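Local coordinates for regulatory protein RecX (Lactobacillus reuteri, PDB 3D5L) that probably modulates the activity of the recombinase RecA, as a member of the RecX family built largely from consecutive three-helix domains, at residues Pro29-Val34 and Asp58-Lys62; Ala159-Lys163 and Met201-Glu205; Gln74-Glu78 and Asp110-Ser116. One frame throughout, in Å; residues are numbered along the deposited sequence.

Interaction 1: residues Pro29-Val34 and Asp58-Lys62; sequences PVAESV and DQQAK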
ATOM      1  N   PRO A  29      24.273   2.978 -18.867  1.00 15.67           N
ATOM      2  CA  PRO A  29      23.522   4.067 -18.254  1.00 15.34           C
ATOM      3  C   PRO A  29      23.382   3.819 -16.757  1.00 14.70           C
ATOM      4  O   PRO A  29      23.441   2.676 -16.294  1.00 13.90           O
ATOM      5  CB  PRO A  29      22.195   3.959 -18.955  1.00 15.69           C
ATOM      6  CG  PRO A  29      21.977   2.465 -18.881  1.00 12.41           C
ATOM      7  CD  PRO A  29      23.362   1.870 -19.202  1.00 12.78           C
ATOM      8  N   VAL A  30      23.199   4.889 -16.001  1.00 11.86           N
ATOM      9  CA  VAL A  30      23.040   4.756 -14.569  1.00 10.72           C
ATOM     10  C   VAL A  30      22.028   5.770 -14.088  1.00  9.84           C
ATOM     11  O   VAL A  30      22.006   6.896 -14.569  1.00 11.06           O
ATOM     12  CB  VAL A  30      24.378   4.986 -13.822  1.00  9.95           C
ATOM     13  CG1 VAL A  30      25.289   3.785 -14.005  1.00 13.62           C
ATOM     14  CG2 VAL A  30      25.068   6.234 -14.357  1.00 10.22           C
ATOM     15  N   ALA A  31      21.169   5.353 -13.166  1.00  8.52           N
ATOM     16  CA  ALA A  31      20.188   6.250 -12.586  1.00 10.78           C
ATOM     17  C   ALA A  31      21.046   7.239 -11.804  1.00 12.46           C
ATOM     18  O   ALA A  31      22.212   6.959 -11.512  1.00 13.92           O
ATOM     19  CB  ALA A  31      19.245   5.480 -11.627  1.00  6.33           C
ATOM     20  N   GLU A  32      20.484   8.388 -11.459  1.00 12.24           N
ATOM     21  CA  GLU A  32      21.242   9.368 -10.708  1.00 14.52           C
ATOM     22  C   GLU A  32      21.751   8.792  -9.379  1.00 13.62           C
ATOM     23  O   GLU A  32      22.924   8.944  -9.056  1.00 13.88           O
ATOM     24  CB  GLU A  32      20.385  10.604 -10.442  1.00 17.90           C
ATOM     25  CG  GLU A  32      21.191  11.815 -10.029  1.00 25.84           C
ATOM     26  CD  GLU A  32      20.316  13.013  -9.724  1.00 30.11           C
ATOM     27  OE1 GLU A  32      19.407  13.304 -10.534  1.00 32.99           O
ATOM     28  OE2 GLU A  32      20.545  13.667  -8.681  1.00 32.91           O
ATOM     29  N   SER A  33      20.874   8.129  -8.617  1.00 13.52           N
ATOM     30  CA  SER A  33      21.248   7.554  -7.317  1.00 14.53           C
ATOM     31  C   SER A  33      22.410   6.567  -7.392  1.00 14.87           C
ATOM     32  O   SER A  33      23.160   6.410  -6.427  1.00 16.08           O
ATOM     33  CB  SER A  33      20.041   6.858  -6.653  1.00 16.26           C
ATOM     34  OG  SER A  33      19.822   5.544  -7.161  1.00 16.47           O
ATOM     35  N   VAL A  34      22.548   5.889  -8.527  1.00 15.14           N
ATOM     36  CA  VAL A  34      23.637   4.930  -8.707  1.00 16.05           C
ATOM     37  C   VAL A  34      24.917   5.687  -9.045  1.00 17.54           C
ATOM     38  O   VAL A  34      26.018   5.302  -8.640  1.00 16.21           O
ATOM     39  CB  VAL A  34      23.334   3.947  -9.845  1.00 13.60           C
ATOM     40  CG1 VAL A  34      24.533   3.048 -10.094  1.00 11.08           C
ATOM     41  CG2 VAL A  34      22.107   3.123  -9.491  1.00 14.47           C
ATOM     42  N   ASP A  58      21.692  -0.346 -10.326  1.00 13.50           N
ATOM     43  CA  ASP A  58      20.829   0.353 -11.283  1.00 14.85           C
ATOM     44  C   ASP A  58      19.541  -0.444 -11.516  1.00 15.93           C
ATOM     45  O   ASP A  58      18.493   0.140 -11.785  1.00 14.28           O
ATOM     46  CB  ASP A  58      21.552   0.565 -12.622  1.00 15.83           C
ATOM     47  CG  ASP A  58      20.728   1.395 -13.611  1.00 20.55           C
ATOM     48  OD1 ASP A  58      20.369   2.549 -13.276  1.00 17.99           O
ATOM     49  OD2 ASP A  58      20.432   0.898 -14.724  1.00 23.19           O
ATOM     50  N   GLN A  59      19.609  -1.771 -11.400  1.00 16.06           N
ATOM     51  CA  GLN A  59      18.412  -2.587 -11.587  1.00 17.70           C
ATOM     52  C   GLN A  59      17.471  -2.302 -10.427  1.00 16.31           C
ATOM     53  O   GLN A  59      16.254  -2.304 -10.592  1.00 17.32           O
ATOM     54  CB  GLN A  59      18.739  -4.082 -11.579  1.00 21.57           C
ATOM     55  CG  GLN A  59      19.789  -4.540 -12.592  1.00 26.98           C
ATOM     56  CD  GLN A  59      20.210  -5.995 -12.368  1.00 30.31           C
ATOM     57  OE1 GLN A  59      21.215  -6.457 -12.921  1.00 33.42           O
ATOM     58  NE2 GLN A  59      19.440  -6.722 -11.554  1.00 28.56           N
ATOM     59  N   GLN A  60      18.041  -2.069  -9.248  1.00 14.73           N
ATOM     60  CA  GLN A  60      17.231  -1.794  -8.068  1.00 14.24           C
ATOM     61  C   GLN A  60      16.678  -0.378  -8.149  1.00 12.16           C
ATOM     62  O   GLN A  60      15.501  -0.162  -7.886  1.00 13.51           O
ATOM     63  CB  GLN A  60      18.051  -1.962  -6.784  1.00 13.20           C
ATOM     64  CG  GLN A  60      17.201  -1.870  -5.512  1.00 16.71           C
ATOM     65  CD  GLN A  60      17.998  -2.108  -4.239  1.00 18.25           C
ATOM     66  OE1 GLN A  60      18.691  -3.120  -4.101  1.00 19.24           O
ATOM     67  NE2 GLN A  60      17.900  -1.177  -3.299  1.00 18.83           N
ATOM     68  N   ALA A  61      17.526   0.571  -8.538  1.00  9.29           N
ATOM     69  CA  ALA A  61      17.117   1.969  -8.660  1.00 10.70           C
ATOM     70  C   ALA A  61      15.957   2.100  -9.643  1.00 11.57           C
ATOM     71  O   ALA A  61      15.067   2.927  -9.455  1.00 12.36           O
ATOM     72  CB  ALA A  61      18.299   2.834  -9.111  1.00  7.43           C
ATOM     73  N   LYS A  62      15.966   1.274 -10.687  1.00 13.77           N
ATOM     74  CA  LYS A  62      14.899   1.290 -11.687  1.00 15.19           C
ATOM     75  C   LYS A  62      13.568   0.795 -11.114  1.00 13.49           C
ATOM     76  O   LYS A  62      12.508   1.318 -11.458  1.00 14.36           O
ATOM     77  CB  LYS A  62      15.280   0.416 -12.880  1.00 18.80           C
ATOM     78  CG  LYS A  62      16.547   0.858 -13.579  1.00 22.58           C
ATOM     79  CD  LYS A  62      16.265   1.805 -14.713  1.00 24.76           C
ATOM     80  CE  LYS A  62      16.041   1.023 -15.983  1.00 26.39           C
ATOM     81  NZ  LYS A  62      17.204   0.126 -16.192  1.00 27.58           N
TER
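Val30 and Asp58 bring the two backbones to a CA–CA distance of 5.9 Å where the short strand 29-31 passes the helical segment 58-62, the local axes approaching to 8.0 Å at 51°. The polar link is a single hydrogen bond, from Ala31 N to Asp58 OD1 at 2.9 Å. It is bent, with an N-H...O angle of 141°, and the donor lies above the carboxylate plane. Asp58 reaches it because its CG stands anti to the backbone N (chi1 -175°), swinging the carboxylate out from the helix. OD1 is held twice, since Arg17 of strand 17-22 forms a salt bridge to the same oxygen. Strand 25-31 is an outermost strand of the antiparallel sheet: Val30 pairs with Tyr18 on one side, whereas the amide of Ala31, at the N-cap position of helix 32-37, turns to helix 48-71. Beyond the carboxylate the contact is apolar and small-sided. Ala61 CB meets Ala31 CB at 3.8 Å and Val34 CG2 also at 3.8 Å, while Ser33 OG lies 3.7 Å from Ala61 CB at the margin. Val34 presses the same CG2 branch against the helix backbone, 3.5 Å from Asp58 CA.

Interaction 2: residues Ala159-Lys163 and Met201-Glu205; sequences AELAK and MIKDE
Ile202 is the bump of this contact, and the side of the helix at Ala159, Ala162 and Lys163 supplies the hollow. The closest CA atoms, those of Lys163 and Ile202, stand 6.2 Å apart, consistent with the small side chains of Ala159 and Ala162 beside them. The branches of Ile202 divide the hollow between them. CG2 lies 3.9 Å from Ala159 CB, and CD1, at the end of the longer branch, lies 3.7 Å from Ala162 CB. The first torsion of Ile202 (chi1 55°) sets CG1 between the backbone N and the carbonyl carbon and leaves CG2 beside the N, spreading the two branches so that one meets Ala159 and the other Ala162. Lys163 forms one wall: its chain is extended beyond CG and passes obliquely across Ile202, with CE 3.6 Å from Ile202 CG2. At the far end of that wall Lys163 NZ meets Glu205 OE1 at 3.3 Å in a salt bridge whose hydrogen bond is weak. The chain turns here, Glu205 N bonding to Ile202 O, which brings the Glu205 side chain round to Lys163. Met201 adds only a marginal touch, SD lying 4.4 Å from Ala159 CB. Leu189 of helix 178-191 touches both Ala162 and Ile202, so the middle helix of the three also borders this hollow. Such packing of the first helix against the last, with the middle helix beside them, is the core of a three-helix domain, here the third of RecX, whose sequence family belongs to the helix-turn-helix clan.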
ATOM      1  N   ALA A 159     -24.212   2.512  15.716  1.00 23.21           N
ATOM      2  CA  ALA A 159     -25.665   2.446  15.801  1.00 24.07           C
ATOM      3  C   ALA A 159     -26.280   3.140  14.599  1.00 24.99           C
ATOM      4  O   ALA A 159     -27.348   2.768  14.125  1.00 25.91           O
ATOM      5  CB  ALA A 159     -26.155   3.107  17.089  1.00 21.26           C
ATOM      6  N   GLU A 160     -25.595   4.158  14.105  1.00 26.19           N
ATOM      7  CA  GLU A 160     -26.084   4.903  12.964  1.00 27.58           C
ATOM      8  C   GLU A 160     -26.068   4.018  11.712  1.00 27.51           C
ATOM      9  O   GLU A 160     -27.069   3.933  10.988  1.00 28.58           O
ATOM     10  CB  GLU A 160     -25.216   6.142  12.764  1.00 29.87           C
ATOM     11  CG  GLU A 160     -25.864   7.226  11.942  1.00 35.88           C
ATOM     12  CD  GLU A 160     -26.254   6.737  10.575  1.00 39.48           C
ATOM     13  OE1 GLU A 160     -25.368   6.188   9.883  1.00 43.18           O
ATOM     14  OE2 GLU A 160     -27.437   6.891  10.194  1.00 42.51           O
ATOM     15  N   LEU A 161     -24.934   3.360  11.470  1.00 23.93           N
ATOM     16  CA  LEU A 161     -24.769   2.478  10.314  1.00 23.13           C
ATOM     17  C   LEU A 161     -25.561   1.179  10.464  1.00 22.11           C
ATOM     18  O   LEU A 161     -25.980   0.584   9.471  1.00 19.11           O
ATOM     19  CB  LEU A 161     -23.288   2.131  10.106  1.00 21.21           C
ATOM     20  CG  LEU A 161     -22.316   3.275   9.807  1.00 22.02           C
ATOM     21  CD1 LEU A 161     -20.942   2.701   9.566  1.00 21.63           C
ATOM     22  CD2 LEU A 161     -22.775   4.060   8.588  1.00 20.21           C
ATOM     23  N   ALA A 162     -25.748   0.743  11.707  1.00 21.96           N
ATOM     24  CA  ALA A 162     -26.482  -0.481  11.997  1.00 22.86           C
ATOM     25  C   ALA A 162     -27.998  -0.301  11.850  1.00 24.27           C
ATOM     26  O   ALA A 162     -28.687  -1.205  11.366  1.00 22.99           O
ATOM     27  CB  ALA A 162     -26.141  -0.974  13.393  1.00 22.40           C
ATOM     28  N   LYS A 163     -28.523   0.850  12.272  1.00 25.22           N
ATOM     29  CA  LYS A 163     -29.959   1.111  12.134  1.00 26.14           C
ATOM     30  C   LYS A 163     -30.287   1.080  10.642  1.00 25.68           C
ATOM     31  O   LYS A 163     -31.261   0.453  10.218  1.00 25.58           O
ATOM     32  CB  LYS A 163     -30.332   2.487  12.700  1.00 27.33           C
ATOM     33  CG  LYS A 163     -30.235   2.610  14.209  1.00 32.83           C
ATOM     34  CD  LYS A 163     -30.367   4.072  14.666  1.00 36.42           C
ATOM     35  CE  LYS A 163     -30.151   4.203  16.179  1.00 38.73           C
ATOM     36  NZ  LYS A 163     -30.158   5.618  16.668  1.00 39.25           N
ATOM     37  N   MET A 201     -29.931  -2.243  21.131  1.00 48.28           N
ATOM     38  CA  MET A 201     -29.678  -0.818  21.290  1.00 49.22           C
ATOM     39  C   MET A 201     -30.425  -0.058  20.212  1.00 48.47           C
ATOM     40  O   MET A 201     -30.734   1.126  20.357  1.00 47.70           O
ATOM     41  CB  MET A 201     -28.175  -0.540  21.171  1.00 51.39           C
ATOM     42  CG  MET A 201     -27.783   0.915  21.404  1.00 54.93           C
ATOM     43  SD  MET A 201     -26.035   1.249  21.045  1.00 58.05           S
ATOM     44  CE  MET A 201     -25.266   0.676  22.570  1.00 57.99           C
ATOM     45  N   ILE A 202     -30.716  -0.757  19.125  1.00 48.08           N
ATOM     46  CA  ILE A 202     -31.410  -0.155  18.000  1.00 47.41           C
ATOM     47  C   ILE A 202     -32.704  -0.886  17.682  1.00 47.84           C
ATOM     48  O   ILE A 202     -33.475  -0.446  16.837  1.00 47.44           O
ATOM     49  CB  ILE A 202     -30.512  -0.167  16.747  1.00 46.71           C
ATOM     50  CG1 ILE A 202     -30.037  -1.594  16.470  1.00 44.18           C
ATOM     51  CG2 ILE A 202     -29.329   0.773  16.951  1.00 45.24           C
ATOM     52  CD1 ILE A 202     -29.276  -1.748  15.184  1.00 45.04           C
ATOM     53  N   LYS A 203     -32.939  -1.999  18.368  1.00 49.71           N
ATOM     54  CA  LYS A 203     -34.134  -2.806  18.146  1.00 53.06           C
ATOM     55  C   LYS A 203     -35.437  -2.015  18.044  1.00 53.72           C
ATOM     56  O   LYS A 203     -36.090  -2.027  17.003  1.00 53.09           O
ATOM     57  CB  LYS A 203     -34.256  -3.865  19.243  1.00 54.13           C
ATOM     58  CG  LYS A 203     -33.901  -3.363  20.635  1.00 56.83           C
ATOM     59  CD  LYS A 203     -34.080  -4.459  21.681  1.00 57.56           C
ATOM     60  CE  LYS A 203     -33.242  -5.692  21.353  1.00 59.64           C
ATOM     61  NZ  LYS A 203     -33.388  -6.778  22.372  1.00 60.32           N
ATOM     62  N   ASP A 204     -35.806  -1.328  19.120  1.00 55.40           N
ATOM     63  CA  ASP A 204     -37.041  -0.545  19.162  1.00 57.11           C
ATOM     64  C   ASP A 204     -37.217   0.387  17.971  1.00 58.34           C
ATOM     65  O   ASP A 204     -38.335   0.797  17.659  1.00 58.50           O
ATOM     66  CB  ASP A 204     -37.099   0.284  20.444  1.00 57.29           C
ATOM     67  CG  ASP A 204     -36.723  -0.517  21.668  1.00 58.74           C
ATOM     68  OD1 ASP A 204     -37.315  -1.601  21.881  1.00 58.92           O
ATOM     69  OD2 ASP A 204     -35.833  -0.059  22.421  1.00 59.04           O
ATOM     70  N   GLU A 205     -36.113   0.729  17.317  1.00 60.07           N
ATOM     71  CA  GLU A 205     -36.149   1.612  16.158  1.00 61.68           C
ATOM     72  C   GLU A 205     -36.007   0.771  14.887  1.00 62.61           C
ATOM     73  O   GLU A 205     -37.028   0.549  14.206  1.00 63.39           O
ATOM     74  CB  GLU A 205     -35.002   2.623  16.245  1.00 62.48           C
ATOM     75  CG  GLU A 205     -34.896   3.326  17.594  1.00 65.12           C
ATOM     76  CD  GLU A 205     -33.598   4.106  17.753  1.00 66.55           C
ATOM     77  OE1 GLU A 205     -33.365   5.046  16.962  1.00 66.72           O
ATOM     78  OE2 GLU A 205     -32.810   3.775  18.668  1.00 66.95           O
TER

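Interaction 3: residues Gln74-Glu78 and Asp110-Ser116; sequences QMRTE and DHAYAAS
Tyr113 points its ring between Met75 and Thr77, which approach it from opposite sides of the ring plane. Thr77 sets its methyl CG2 over the centre of one face in a CH-pi contact. On the other side Met75 comes in obliquely: CG lies 3.5 Å from Tyr113 CD1, and SD stands 4.6 Å from the ring centroid, 45° off the ring normal, a Met-aromatic contact. With chi1 at -177° the ring swings away from the Tyr113 backbone N and lies between the two side chains. The same sulfur of Met75 also lies 3.9 Å from Ser116 CB. About one turn before Tyr113, Asp110 accepts the contact's hydrogen bond: Glu78 N to Asp110 OD1, 2.9 Å, at an N-H...O angle of 145° and using the syn lone pair. Its other oxygen, OD2, rests 3.6 Å from Glu78 CB. Because Glu78 is the first residue of helix 78-87, after the N-cap Thr77, the bond lays the carboxylate at that helix's N-terminal end, which would probably favour its negative charge despite the Glu78 carboxylate nearby. The Glu78 carboxylate itself is paired with Arg103, and Thr77 OG1 bonds to Ser79. Joining the start of helix 78-87 to the start of helix 110-124, this is an interface between the first and second three-helix domains of RecX, which follow one another in the chain.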
ATOM      1  N   GLN A  74      -2.415   6.668  -6.994  1.00 19.24           N
ATOM      2  CA  GLN A  74      -3.333   6.444  -5.879  1.00 20.35           C
ATOM      3  C   GLN A  74      -2.630   5.987  -4.610  1.00 20.19           C
ATOM      4  O   GLN A  74      -1.463   5.607  -4.624  1.00 19.29           O
ATOM      5  CB  GLN A  74      -4.377   5.380  -6.245  1.00 22.81           C
ATOM      6  CG  GLN A  74      -5.421   5.810  -7.261  1.00 29.99           C
ATOM      7  CD  GLN A  74      -6.272   4.650  -7.757  1.00 32.94           C
ATOM      8  OE1 GLN A  74      -7.022   4.787  -8.727  1.00 34.34           O
ATOM      9  NE2 GLN A  74      -6.156   3.500  -7.092  1.00 33.93           N
ATOM     10  N   MET A  75      -3.389   5.994  -3.520  1.00 21.60           N
ATOM     11  CA  MET A  75      -2.930   5.583  -2.198  1.00 21.22           C
ATOM     12  C   MET A  75      -2.660   4.067  -2.204  1.00 18.70           C
ATOM     13  O   MET A  75      -3.449   3.304  -2.758  1.00 18.37           O
ATOM     14  CB  MET A  75      -4.023   5.936  -1.188  1.00 23.52           C
ATOM     15  CG  MET A  75      -3.693   5.683   0.275  1.00 30.36           C
ATOM     16  SD  MET A  75      -5.076   6.204   1.349  1.00 34.83           S
ATOM     17  CE  MET A  75      -5.019   8.025   1.079  1.00 32.57           C
ATOM     18  N   ARG A  76      -1.551   3.649  -1.585  1.00 15.84           N
ATOM     19  CA  ARG A  76      -1.147   2.241  -1.519  1.00 13.39           C
ATOM     20  C   ARG A  76      -0.687   1.817  -0.132  1.00 14.22           C
ATOM     21  O   ARG A  76      -0.110   2.615   0.605  1.00 14.74           O
ATOM     22  CB  ARG A  76       0.041   1.959  -2.447  1.00 10.03           C
ATOM     23  CG  ARG A  76       0.028   2.651  -3.786  1.00  9.78           C
ATOM     24  CD  ARG A  76      -1.020   2.093  -4.715  1.00  4.52           C
ATOM     25  NE  ARG A  76      -0.914   2.728  -6.018  1.00  5.55           N
ATOM     26  CZ  ARG A  76      -1.691   2.442  -7.052  1.00  8.32           C
ATOM     27  NH1 ARG A  76      -2.650   1.519  -6.936  1.00  6.89           N
ATOM     28  NH2 ARG A  76      -1.508   3.078  -8.203  1.00  7.95           N
ATOM     29  N   THR A  77      -0.913   0.543   0.194  1.00 14.39           N
ATOM     30  CA  THR A  77      -0.477  -0.034   1.465  1.00 15.22           C
ATOM     31  C   THR A  77       0.887  -0.639   1.160  1.00 16.50           C
ATOM     32  O   THR A  77       1.321  -0.672   0.000  1.00 16.79           O
ATOM     33  CB  THR A  77      -1.362  -1.214   1.927  1.00 15.53           C
ATOM     34  OG1 THR A  77      -1.362  -2.221   0.905  1.00 12.87           O
ATOM     35  CG2 THR A  77      -2.787  -0.766   2.209  1.00 12.27           C
ATOM     36  N   GLU A  78       1.552  -1.132   2.194  1.00 15.57           N
ATOM     37  CA  GLU A  78       2.850  -1.756   2.015  1.00 16.91           C
ATOM     38  C   GLU A  78       2.655  -3.034   1.204  1.00 16.39           C
ATOM     39  O   GLU A  78       3.416  -3.326   0.283  1.00 17.19           O
ATOM     40  CB  GLU A  78       3.458  -2.085   3.381  1.00 19.10           C
ATOM     41  CG  GLU A  78       4.662  -2.999   3.316  1.00 24.83           C
ATOM     42  CD  GLU A  78       5.261  -3.276   4.684  1.00 28.13           C
ATOM     43  OE1 GLU A  78       5.773  -2.315   5.312  1.00 28.45           O
ATOM     44  OE2 GLU A  78       5.212  -4.454   5.122  1.00 28.06           O
ATOM     45  N   ASP A 110       1.100   2.654   6.337  1.00 12.75           N
ATOM     46  CA  ASP A 110      -0.053   1.800   6.625  1.00  9.20           C
ATOM     47  C   ASP A 110      -0.964   2.326   7.719  1.00  9.14           C
ATOM     48  O   ASP A 110      -2.155   2.014   7.752  1.00 10.30           O
ATOM     49  CB  ASP A 110       0.413   0.387   6.984  1.00 11.53           C
ATOM     50  CG  ASP A 110       0.739  -0.452   5.761  1.00 11.93           C
ATOM     51  OD1 ASP A 110       0.786   0.126   4.656  1.00 14.80           O
ATOM     52  OD2 ASP A 110       0.958  -1.682   5.905  1.00 10.37           O
ATOM     53  N   HIS A 111      -0.426   3.130   8.618  1.00  8.36           N
ATOM     54  CA  HIS A 111      -1.257   3.655   9.680  1.00  7.86           C
ATOM     55  C   HIS A 111      -2.218   4.710   9.121  1.00  7.24           C
ATOM     56  O   HIS A 111      -3.387   4.764   9.505  1.00  7.87           O
ATOM     57  CB  HIS A 111      -0.365   4.221  10.784  1.00 10.14           C
ATOM     58  CG  HIS A 111      -1.116   4.658  12.000  1.00  9.58           C
ATOM     59  ND1 HIS A 111      -1.780   5.863  12.069  1.00  9.39           N
ATOM     60  CD2 HIS A 111      -1.329   4.041  13.188  1.00  8.05           C
ATOM     61  CE1 HIS A 111      -2.372   5.972  13.245  1.00  7.92           C
ATOM     62  NE2 HIS A 111      -2.114   4.879  13.943  1.00  7.97           N
ATOM     63  N   ALA A 112      -1.730   5.518   8.182  1.00  7.15           N
ATOM     64  CA  ALA A 112      -2.538   6.574   7.575  1.00  5.06           C
ATOM     65  C   ALA A 112      -3.511   5.948   6.592  1.00  7.96           C
ATOM     66  O   ALA A 112      -4.617   6.433   6.370  1.00  7.71           O
ATOM     67  CB  ALA A 112      -1.640   7.571   6.857  1.00  4.06           C
ATOM     68  N   TYR A 113      -3.088   4.849   5.996  1.00  9.40           N
ATOM     69  CA  TYR A 113      -3.943   4.157   5.069  1.00  9.52           C
ATOM     70  C   TYR A 113      -5.163   3.574   5.792  1.00  8.58           C
ATOM     71  O   TYR A 113      -6.298   3.782   5.367  1.00 10.37           O
ATOM     72  CB  TYR A 113      -3.167   3.031   4.385  1.00 10.92           C
ATOM     73  CG  TYR A 113      -3.994   2.323   3.347  1.00 11.46           C
ATOM     74  CD1 TYR A 113      -3.881   2.649   1.993  1.00 11.73           C
ATOM     75  CD2 TYR A 113      -4.934   1.360   3.726  1.00  8.68           C
ATOM     76  CE1 TYR A 113      -4.693   2.027   1.038  1.00 14.92           C
ATOM     77  CE2 TYR A 113      -5.748   0.742   2.787  1.00 13.22           C
ATOM     78  CZ  TYR A 113      -5.625   1.075   1.450  1.00 13.91           C
ATOM     79  OH  TYR A 113      -6.448   0.463   0.532  1.00 19.76           O
ATOM     80  N   ALA A 114      -4.933   2.850   6.882  1.00  7.14           N
ATOM     81  CA  ALA A 114      -6.034   2.222   7.609  1.00  8.41           C
ATOM     82  C   ALA A 114      -7.069   3.247   8.066  1.00  9.53           C
ATOM     83  O   ALA A 114      -8.282   3.006   7.973  1.00  9.90           O
ATOM     84  CB  ALA A 114      -5.505   1.431   8.817  1.00  5.49           C
ATOM     85  N   ALA A 115      -6.586   4.386   8.554  1.00  8.21           N
ATOM     86  CA  ALA A 115      -7.470   5.444   9.020  1.00  7.63           C
ATOM     87  C   ALA A 115      -8.319   5.974   7.861  1.00  7.76           C
ATOM     88  O   ALA A 115      -9.524   6.188   8.018  1.00  7.93           O
ATOM     89  CB  ALA A 115      -6.654   6.587   9.644  1.00  3.42           C
ATOM     90  N   SER A 116      -7.689   6.193   6.711  1.00  7.40           N
ATOM     91  CA  SER A 116      -8.392   6.698   5.534  1.00 10.75           C
ATOM     92  C   SER A 116      -9.404   5.679   5.049  1.00 10.60           C
ATOM     93  O   SER A 116     -10.477   6.033   4.565  1.00  7.03           O
ATOM     94  CB  SER A 116      -7.407   6.987   4.396  1.00 11.40           C
ATOM     95  OG  SER A 116      -6.528   8.048   4.738  1.00 20.16           O
TER

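How the interactions relate
From the N terminus, interaction 1 comes first: it closes a 23-residue span between strand 25-31, with the start of helix 32-37, and helix 48-71, tying the sheet to the long helix. That helix leads on to the loop where interaction 3 begins, and 31 mostly helical residues later helix 110-124 returns to it, joining the first and second three-helix domains. Interaction 2 closes last, over 37 residues, bringing helix 155-172 to the last modelled residues of the chain. None nests or crosses; the three follow in series. In space interaction 3 is central, its centre 27 Å from that of interaction 1 and 30 Å from that of interaction 2, whose own centres lie 57 Å apart on opposite sides of the chain's centre.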